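Long-range contacts in Alpha/beta hydrolase (Pectobacterium atrosepticum SCRI1043, PDB 3BDV), which probably acts as a serine hydrolase of the alpha/beta-hydrolase fold, binds calcium ions, and has no established substrate: residues L104-E109 with H134-M139; I79-G84 with A161-A166; V91-Q96 with R118-P123. All coordinates share one frame; numbering follows the deposited sequence.

Contact 1: residues L104-E109 with H134-M139; sequences LVAPAE and HNDPLM
Met139, modelled as selenomethionine, reaches across to the bend that runs from Pro107 to Glu109. Its CB lies 3.2 Å from Pro107 O. CG stays beside the same oxygen, at 3.4 Å. CG is anti to the backbone N (chi1 179°), and the chain then bends at both of the next torsions. These bends carry SE over to Glu109, where it sits 3.6 Å from OE1, the Met139 chain passing roughly perpendicular to that of Glu109. They also fold CE back over the backbone, so that the methyl rests 3.4 Å from Ala108 O and touches the ring of Pro107 at CG. The carboxylate of Glu109 has its polar partners on helix 141-151: OE1 forms a salt bridge with Arg143, and OE2 accepts from Trp147.

The backbones are joined by one hydrogen bond, Glu109 N to Leu138 O, 3.0 Å long and fairly straight at 167°. Beside it the CB atoms of Ala108 and Leu138 pack together. Segment 104-109 is the end of strand 99-105 and the loop after it; segment 134-139 lies in the loop after the neighbouring parallel strand 128-132 of the alpha/beta-hydrolase sheet. This second loop carries Asp136, a position consistent with the acid of a catalytic triad. Asp136 OD1 accepts from Leu138 N in an Asx turn, the donor lying above the carboxylate plane, and also bonds His163. A type I beta turn from Asp136 to Met139 shapes the same loop. OD2 faces segment 104-109, 3.5 Å from Ala106 CB. A water hydrogen-bonds to both Asp136 OD2, at 2.7 Å, and Ala106 O, and so links the two segments.

Contact 2: residues I79-G84 with A161-A166; sequences IGHSFG and AGHINA
His81 lays the NE2 corner of its ring over one face of His163, offset toward the rim of that ring. The two ring planes stand at 53° and their centroids are 4.7 Å apart, an oblique pairing. The closest ring atoms are His81 CE1 and His163 NE2, at 3.6 Å. His81 NE2 also donates to the backbone oxygen His163 O over 2.8 Å. This bond is nearly straight, at 174°, and the acceptor lies in the plane of the His81 ring. It fixes the rotation of that ring, which also meets His33 and Trp34 edge-to-face.

Ser82 comes to the other histidine at its edge, in the ring plane, with OG 3.1 Å from His163 CE1 and 3.4 Å from His163 NE2. Ser82 sits at the sharp turn between strand 76-81 and helix 83-93, with a positive phi. With Gly80 and Gly84 it matches the GxSxG nucleophile elbow of alpha/beta hydrolases. The serine is thus probably the nucleophile, with His163 placed as the triad histidine. His163 CG is anti to the backbone N (chi1 -174°), which sends the ring from its loop toward the serine; its ND1 has Asp136 as partner. A type II' turn from Ala161 to Ile164 shapes the loop that holds this histidine, closed by Ile164 N to Ala161 O.

Contact 3: residues V91-Q96 with R118-P123; sequences VVQQGQ and RIQASP
The side chains of Gln93 and Gln120 run alongside one another in opposite senses, their amide planes 37° apart. The Gln93 chain has CG anti to the carbonyl carbon (chi1 -71°) and runs extended, which carries the amide out from the helix to the backbone of Gln120. There it bonds both backbone polar groups, N and O, of that one residue. Gln120 N donates to Gln93 OE1 over 3.0 Å. Gln93 NE2 donates to Gln120 O over 2.8 Å, nearly straight at 171°. Gln120 O lies in the amide plane of Gln93, but the donor stands above the plane of the Gln120 carbonyl. A weak third bond runs from Gln93 NE2 to Ser122 O. The pair of strong bonds holds the Gln93 amide against rotation.

Gln93 is the last residue of helix 83-93, the helix that follows the nucleophile elbow, and Gly95 ends it in a Schellman motif. The contact therefore ties the end of this helix to the long loop between strands 99-105 and 128-132. On the same loop Gln120 O also accepts from Trp151 of helix 141-151.

Beyond CG, the Gln120 amide comes beside Gln94. Those amide planes are steeply inclined, and Gln120 NE2 is 3.6 Å from Gln94 OE1. A water hydrogen-bonds to Gln93 OE1 (2.6 Å) and to Arg118 O, and weakly to Gln120 NE2. At the other end of the Gln120 amide, OE1 accepts a weak bond from Ser122 OG.

Contacts 1 and 2 meet directly, with centres 7 Å apart. Asp136 OD1 of contact 1 lies 2.8 Å from His163 ND1 of contact 2, and Asn135 OD1 lies 2.7 Å from Gly162 N; both are probable hydrogen bonds. Together they bring Ser82, His163 and Asp136 into the order of a serine-hydrolase triad, probably the active site. Strands 76-81 and 99-105, which lead into these contacts, are neighbours in the sheet. Contact 3 stands apart, its centre about 18 Å from that of contact 1 and 20 Å from that of contact 2. It shares helix 83-93 with contact 2, and Arg118's side chain is about 10 Å from a bound calcium ion.

Contact 1: residues L104-E109 with H134-M139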
loop_
_atom_site.group_PDB
_atom_site.type_symbol
_atom_site.label_atom_id
_atom_site.label_comp_id
_atom_site.label_asym_id
_atom_site.label_seq_id
_atom_site.Cartn_x
_atom_site.Cartn_y
_atom_site.Cartn_z
ATOM N N LEU A 104 2.834 2.541 0.726
ATOM C CA LEU A 104 3.563 1.839 -0.350
ATOM C C LEU A 104 4.530 0.865 0.312
ATOM O O LEU A 104 5.548 1.230 0.861
ATOM C CB LEU A 104 4.320 2.803 -1.260
ATOM C CG LEU A 104 3.456 3.909 -1.831
ATOM C CD1 LEU A 104 4.191 4.957 -2.733
ATOM C CD2 LEU A 104 2.268 3.287 -2.583
ATOM N N VAL A 105 4.202 -0.414 0.220
ATOM C CA VAL A 105 4.991 -1.409 0.907
ATOM C C VAL A 105 5.789 -2.185 -0.130
ATOM O O VAL A 105 5.207 -2.833 -0.997
ATOM C CB VAL A 105 4.094 -2.395 1.685
ATOM C CG1 VAL A 105 5.003 -3.496 2.381
ATOM C CG2 VAL A 105 3.187 -1.631 2.685
ATOM N N ALA A 106 7.109 -2.089 -0.050
ATOM C CA ALA A 106 7.997 -2.743 -1.043
ATOM C C ALA A 106 7.587 -2.354 -2.476
ATOM O O ALA A 106 7.377 -3.207 -3.344
ATOM C CB ALA A 106 8.040 -4.285 -0.869
ATOM N N PRO A 107 7.513 -1.044 -2.749
ATOM C CA PRO A 107 7.255 -0.645 -4.126
ATOM C C PRO A 107 8.364 -1.208 -5.000
ATOM O O PRO A 107 9.524 -1.226 -4.589
ATOM C CB PRO A 107 7.323 0.875 -4.071
ATOM C CG PRO A 107 8.166 1.163 -3.037
ATOM C CD PRO A 107 7.911 0.124 -1.950
ATOM N N ALA A 108 8.011 -1.683 -6.191
ATOM C CA ALA A 108 9.013 -2.187 -7.098
ATOM C C ALA A 108 9.674 -1.014 -7.869
ATOM O O ALA A 108 9.026 -0.024 -8.142
ATOM C CB ALA A 108 8.374 -3.207 -8.051
ATOM N N GLU A 109 10.926 -1.189 -8.263
ATOM C CA GLU A 109 11.565 -0.304 -9.218
ATOM C C GLU A 109 10.758 -0.363 -10.516
ATOM O O GLU A 109 10.536 -1.439 -11.078
ATOM C CB GLU A 109 13.025 -0.773 -9.427
ATOM C CG GLU A 109 13.847 0.080 -10.332
ATOM C CD GLU A 109 14.194 1.422 -9.725
ATOM O OE1 GLU A 109 14.933 1.451 -8.719
ATOM O OE2 GLU A 109 13.745 2.443 -10.265
ATOM N N HIS A 134 16.048 -4.109 2.796
ATOM C CA HIS A 134 17.396 -4.090 2.258
ATOM C C HIS A 134 17.726 -5.278 1.360
ATOM O O HIS A 134 18.801 -5.297 0.789
ATOM C CB HIS A 134 18.443 -4.057 3.365
ATOM C CG HIS A 134 18.581 -2.725 3.989
ATOM N ND1 HIS A 134 19.619 -1.873 3.677
ATOM C CD2 HIS A 134 17.761 -2.054 4.832
ATOM C CE1 HIS A 134 19.453 -0.746 4.356
ATOM N NE2 HIS A 134 18.363 -0.847 5.093
ATOM N N ASN A 135 16.865 -6.294 1.327
ATOM C CA ASN A 135 17.030 -7.474 0.433
ATOM C C ASN A 135 15.764 -7.868 -0.332
ATOM O O ASN A 135 15.384 -9.040 -0.442
ATOM C CB ASN A 135 17.655 -8.652 1.151
ATOM C CG ASN A 135 16.761 -9.256 2.210
ATOM O OD1 ASN A 135 15.830 -8.608 2.717
ATOM N ND2 ASN A 135 17.070 -10.504 2.587
ATOM N N ASP A 136 15.170 -6.855 -0.929
ATOM C CA ASP A 136 14.002 -7.009 -1.779
ATOM C C ASP A 136 14.518 -7.138 -3.201
ATOM O O ASP A 136 15.101 -6.197 -3.708
ATOM C CB ASP A 136 13.142 -5.755 -1.673
ATOM C CG ASP A 136 11.918 -5.817 -2.527
ATOM O OD1 ASP A 136 11.787 -6.770 -3.325
ATOM O OD2 ASP A 136 11.073 -4.911 -2.398
ATOM N N PRO A 137 14.258 -8.259 -3.865
ATOM C CA PRO A 137 14.794 -8.386 -5.237
ATOM C C PRO A 137 14.347 -7.333 -6.229
ATOM O O PRO A 137 15.039 -7.117 -7.228
ATOM C CB PRO A 137 14.317 -9.780 -5.651
ATOM C CG PRO A 137 14.325 -10.534 -4.355
ATOM C CD PRO A 137 13.692 -9.554 -3.411
ATOM N N LEU A 138 13.210 -6.706 -5.986
ATOM C CA LEU A 138 12.661 -5.790 -6.983
ATOM C C LEU A 138 12.970 -4.338 -6.700
ATOM O O LEU A 138 12.687 -3.515 -7.547
ATOM C CB LEU A 138 11.143 -5.989 -7.144
ATOM C CG LEU A 138 10.749 -7.394 -7.581
ATOM C CD1 LEU A 138 9.301 -7.495 -7.996
ATOM C CD2 LEU A 138 11.754 -7.872 -8.668
HETATM N N MSE A 139 13.591 -4.016 -5.566
HETATM C CA MSE A 139 13.919 -2.632 -5.242
HETATM C C MSE A 139 15.076 -2.535 -4.267
HETATM O O MSE A 139 14.993 -3.046 -3.158
HETATM C CB MSE A 139 12.667 -1.907 -4.694
HETATM C CG MSE A 139 12.869 -0.450 -4.297
HETATM SE SE MSE A 139 13.018 0.791 -5.729
HETATM C CE MSE A 139 11.135 1.365 -5.897
HETATM O O HOH W 1 9.485 -4.682 -4.541
#

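Contact 2: residues I79-G84 with A161-A166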
loop_
_atom_site.group_PDB
_atom_site.type_symbol
_atom_site.label_atom_id
_atom_site.label_comp_id
_atom_site.label_asym_id
_atom_site.label_seq_id
_atom_site.Cartn_x
_atom_site.Cartn_y
_atom_site.Cartn_z
ATOM N N ILE A 79 -3.433 0.846 0.151
ATOM C CA ILE A 79 -2.334 0.109 0.852
ATOM C C ILE A 79 -1.825 -0.887 -0.205
ATOM O O ILE A 79 -2.444 -1.937 -0.504
ATOM C CB ILE A 79 -2.811 -0.595 2.120
ATOM C CG1 ILE A 79 -3.414 0.366 3.150
ATOM C CG2 ILE A 79 -1.668 -1.439 2.731
ATOM C CD1 ILE A 79 -4.114 -0.298 4.336
ATOM N N GLY A 80 -0.708 -0.518 -0.826
ATOM C CA GLY A 80 -0.172 -1.260 -1.944
ATOM C C GLY A 80 1.050 -2.127 -1.655
ATOM O O GLY A 80 1.864 -1.765 -0.834
ATOM N N HIS A 81 1.211 -3.212 -2.401
ATOM C CA HIS A 81 2.425 -4.020 -2.328
ATOM C C HIS A 81 3.053 -4.136 -3.710
ATOM O O HIS A 81 2.380 -4.541 -4.654
ATOM C CB HIS A 81 2.117 -5.437 -1.788
ATOM C CG HIS A 81 3.319 -6.335 -1.675
ATOM N ND1 HIS A 81 3.383 -7.585 -2.250
ATOM C CD2 HIS A 81 4.516 -6.138 -1.074
ATOM C CE1 HIS A 81 4.561 -8.125 -1.993
ATOM N NE2 HIS A 81 5.265 -7.274 -1.260
ATOM N N SER A 82 4.342 -3.820 -3.824
ATOM C CA SER A 82 5.100 -4.103 -5.059
ATOM C C SER A 82 4.484 -3.427 -6.313
ATOM O O SER A 82 4.328 -2.203 -6.347
ATOM C CB SER A 82 5.288 -5.614 -5.209
ATOM O OG SER A 82 6.373 -5.889 -6.110
ATOM N N PHE A 83 4.079 -4.199 -7.330
ATOM C CA PHE A 83 3.396 -3.603 -8.451
ATOM C C PHE A 83 2.131 -2.843 -8.042
ATOM O O PHE A 83 1.809 -1.805 -8.621
ATOM C CB PHE A 83 3.087 -4.649 -9.525
ATOM C CG PHE A 83 2.653 -4.050 -10.834
ATOM C CD1 PHE A 83 3.590 -3.544 -11.721
ATOM C CD2 PHE A 83 1.342 -4.101 -11.233
ATOM C CE1 PHE A 83 3.188 -3.008 -12.979
ATOM C CE2 PHE A 83 0.940 -3.574 -12.452
ATOM C CZ PHE A 83 1.870 -3.046 -13.334
ATOM N N GLY A 84 1.409 -3.375 -7.067
ATOM C CA GLY A 84 0.254 -2.686 -6.507
ATOM C C GLY A 84 0.598 -1.315 -5.962
ATOM O O GLY A 84 -0.194 -0.386 -6.102
ATOM N N ALA A 161 13.980 -7.673 5.100
ATOM C CA ALA A 161 12.653 -8.213 5.162
ATOM C C ALA A 161 12.254 -8.885 3.854
ATOM O O ALA A 161 11.043 -8.985 3.518
ATOM C CB ALA A 161 11.645 -7.116 5.522
ATOM N N GLY A 162 13.250 -9.332 3.105
ATOM C CA GLY A 162 12.955 -9.867 1.768
ATOM C C GLY A 162 12.070 -8.935 0.932
ATOM O O GLY A 162 12.252 -7.697 0.921
ATOM N N HIS A 163 11.081 -9.527 0.265
ATOM C CA HIS A 163 10.096 -8.823 -0.555
ATOM C C HIS A 163 8.827 -8.418 0.227
ATOM O O HIS A 163 7.891 -7.880 -0.352
ATOM C CB HIS A 163 9.766 -9.681 -1.788
ATOM C CG HIS A 163 8.889 -9.044 -2.803
ATOM N ND1 HIS A 163 9.174 -7.828 -3.395
ATOM C CD2 HIS A 163 7.719 -9.463 -3.342
ATOM C CE1 HIS A 163 8.229 -7.549 -4.280
ATOM N NE2 HIS A 163 7.324 -8.516 -4.257
ATOM N N ILE A 164 8.871 -8.598 1.543
ATOM C CA ILE A 164 7.810 -8.237 2.492
ATOM C C ILE A 164 6.538 -8.989 2.069
ATOM O O ILE A 164 5.542 -8.415 1.677
ATOM C CB ILE A 164 7.584 -6.668 2.649
ATOM C CG1 ILE A 164 8.906 -5.890 2.737
ATOM C CG2 ILE A 164 6.758 -6.380 3.949
ATOM C CD1 ILE A 164 8.739 -4.399 2.978
ATOM N N ASN A 165 6.641 -10.302 2.100
ATOM C CA ASN A 165 5.584 -11.190 1.674
ATOM C C ASN A 165 5.594 -12.384 2.669
ATOM O O ASN A 165 6.349 -12.364 3.638
ATOM C CB ASN A 165 5.785 -11.625 0.242
ATOM C CG ASN A 165 7.117 -12.353 -0.012
ATOM O OD1 ASN A 165 7.893 -12.620 0.919
ATOM N ND2 ASN A 165 7.380 -12.669 -1.299
ATOM N N ALA A 166 4.721 -13.362 2.440
ATOM C CA ALA A 166 4.553 -14.480 3.364
ATOM C C ALA A 166 5.837 -15.229 3.548
ATOM O O ALA A 166 6.155 -15.635 4.656
ATOM C CB ALA A 166 3.487 -15.419 2.850
#

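Contact 3: residues V91-Q96 with R118-P123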
loop_
_atom_site.group_PDB
_atom_site.type_symbol
_atom_site.label_atom_id
_atom_site.label_comp_id
_atom_site.label_asym_id
_atom_site.label_seq_id
_atom_site.Cartn_x
_atom_site.Cartn_y
_atom_site.Cartn_z
ATOM N N VAL A 91 -2.013 6.160 -9.872
ATOM C CA VAL A 91 -3.385 6.688 -9.793
ATOM C C VAL A 91 -3.419 8.052 -9.107
ATOM O O VAL A 91 -4.076 8.958 -9.587
ATOM C CB VAL A 91 -4.324 5.710 -9.086
ATOM C CG1 VAL A 91 -5.587 6.404 -8.602
ATOM C CG2 VAL A 91 -4.644 4.586 -10.021
ATOM N N VAL A 92 -2.680 8.209 -8.026
ATOM C CA VAL A 92 -2.561 9.503 -7.333
ATOM C C VAL A 92 -1.919 10.546 -8.256
ATOM O O VAL A 92 -2.432 11.681 -8.393
ATOM C CB VAL A 92 -1.752 9.367 -6.011
ATOM C CG1 VAL A 92 -1.465 10.766 -5.432
ATOM C CG2 VAL A 92 -2.532 8.523 -5.002
ATOM N N GLN A 93 -0.869 10.143 -8.960
ATOM C CA GLN A 93 -0.159 11.044 -9.869
ATOM C C GLN A 93 -1.003 11.503 -11.053
ATOM O O GLN A 93 -0.798 12.591 -11.578
ATOM C CB GLN A 93 1.164 10.428 -10.357
ATOM C CG GLN A 93 2.235 10.355 -9.246
ATOM C CD GLN A 93 3.572 9.852 -9.720
ATOM O OE1 GLN A 93 3.651 9.046 -10.669
ATOM N NE2 GLN A 93 4.653 10.289 -9.027
ATOM N N GLN A 94 -1.961 10.687 -11.466
ATOM C CA GLN A 94 -2.818 11.042 -12.585
ATOM C C GLN A 94 -4.001 11.855 -12.118
ATOM O O GLN A 94 -4.809 12.278 -12.943
ATOM C CB GLN A 94 -3.255 9.778 -13.327
ATOM C CG GLN A 94 -2.097 8.980 -13.887
ATOM C CD GLN A 94 -1.181 9.813 -14.740
ATOM O OE1 GLN A 94 0.050 9.808 -14.584
ATOM N NE2 GLN A 94 -1.770 10.550 -15.642
ATOM N N GLY A 95 -4.103 12.113 -10.810
ATOM C CA GLY A 95 -5.070 13.113 -10.277
ATOM C C GLY A 95 -6.395 12.606 -9.723
ATOM O O GLY A 95 -7.328 13.392 -9.510
ATOM N N GLN A 96 -6.490 11.304 -9.501
ATOM C CA GLN A 96 -7.638 10.650 -8.854
ATOM C C GLN A 96 -8.056 11.297 -7.527
ATOM O O GLN A 96 -7.234 11.458 -6.621
ATOM C CB GLN A 96 -7.251 9.200 -8.540
ATOM C CG GLN A 96 -8.355 8.397 -7.922
ATOM C CD GLN A 96 -9.507 8.250 -8.876
ATOM O OE1 GLN A 96 -10.644 8.572 -8.547
ATOM N NE2 GLN A 96 -9.208 7.795 -10.086
ATOM N N ARG A 118 6.024 5.548 -16.943
ATOM C CA ARG A 118 4.730 5.912 -16.396
ATOM C C ARG A 118 4.716 6.289 -14.944
ATOM O O ARG A 118 3.725 6.796 -14.438
ATOM C CB ARG A 118 3.781 4.779 -16.686
ATOM C CG ARG A 118 3.689 4.684 -18.229
ATOM C CD ARG A 118 2.638 3.866 -18.707
ATOM N NE ARG A 118 1.336 4.450 -18.454
ATOM C CZ ARG A 118 0.221 3.760 -18.568
ATOM N NH1 ARG A 118 0.274 2.477 -18.888
ATOM N NH2 ARG A 118 -0.933 4.322 -18.319
ATOM N N ILE A 119 5.805 6.048 -14.235
ATOM C CA ILE A 119 5.838 6.417 -12.851
ATOM C C ILE A 119 6.758 7.624 -12.737
ATOM O O ILE A 119 7.936 7.536 -13.132
ATOM C CB ILE A 119 6.396 5.242 -12.009
ATOM C CG1 ILE A 119 5.477 4.009 -12.147
ATOM C CG2 ILE A 119 6.645 5.685 -10.546
ATOM C CD1 ILE A 119 4.016 4.228 -11.715
ATOM N N GLN A 120 6.241 8.749 -12.226
ATOM C CA GLN A 120 7.012 9.987 -12.167
ATOM C C GLN A 120 7.777 10.098 -10.851
ATOM O O GLN A 120 7.304 9.648 -9.798
ATOM C CB GLN A 120 6.094 11.191 -12.303
ATOM C CG GLN A 120 5.173 11.140 -13.518
ATOM C CD GLN A 120 4.144 12.256 -13.493
ATOM O OE1 GLN A 120 4.457 13.391 -13.108
ATOM N NE2 GLN A 120 2.914 11.944 -13.903
ATOM N N ALA A 121 8.976 10.687 -10.938
ATOM C CA ALA A 121 9.807 11.010 -9.800
ATOM C C ALA A 121 9.442 12.429 -9.372
ATOM O O ALA A 121 10.181 13.385 -9.556
ATOM C CB ALA A 121 11.232 10.898 -10.154
ATOM N N SER A 122 8.251 12.531 -8.811
ATOM C CA SER A 122 7.702 13.803 -8.374
ATOM C C SER A 122 6.722 13.578 -7.224
ATOM O O SER A 122 6.179 12.467 -7.045
ATOM C CB SER A 122 7.070 14.556 -9.554
ATOM O OG SER A 122 6.155 13.758 -10.261
ATOM N N PRO A 123 6.508 14.620 -6.420
ATOM C CA PRO A 123 5.699 14.476 -5.232
ATOM C C PRO A 123 4.308 13.989 -5.458
ATOM O O PRO A 123 3.618 14.432 -6.394
ATOM C CB PRO A 123 5.675 15.883 -4.650
ATOM C CG PRO A 123 6.858 16.516 -5.165
ATOM C CD PRO A 123 7.008 15.992 -6.549
HETATM O O HOH W 2 2.387 8.714 -12.947
#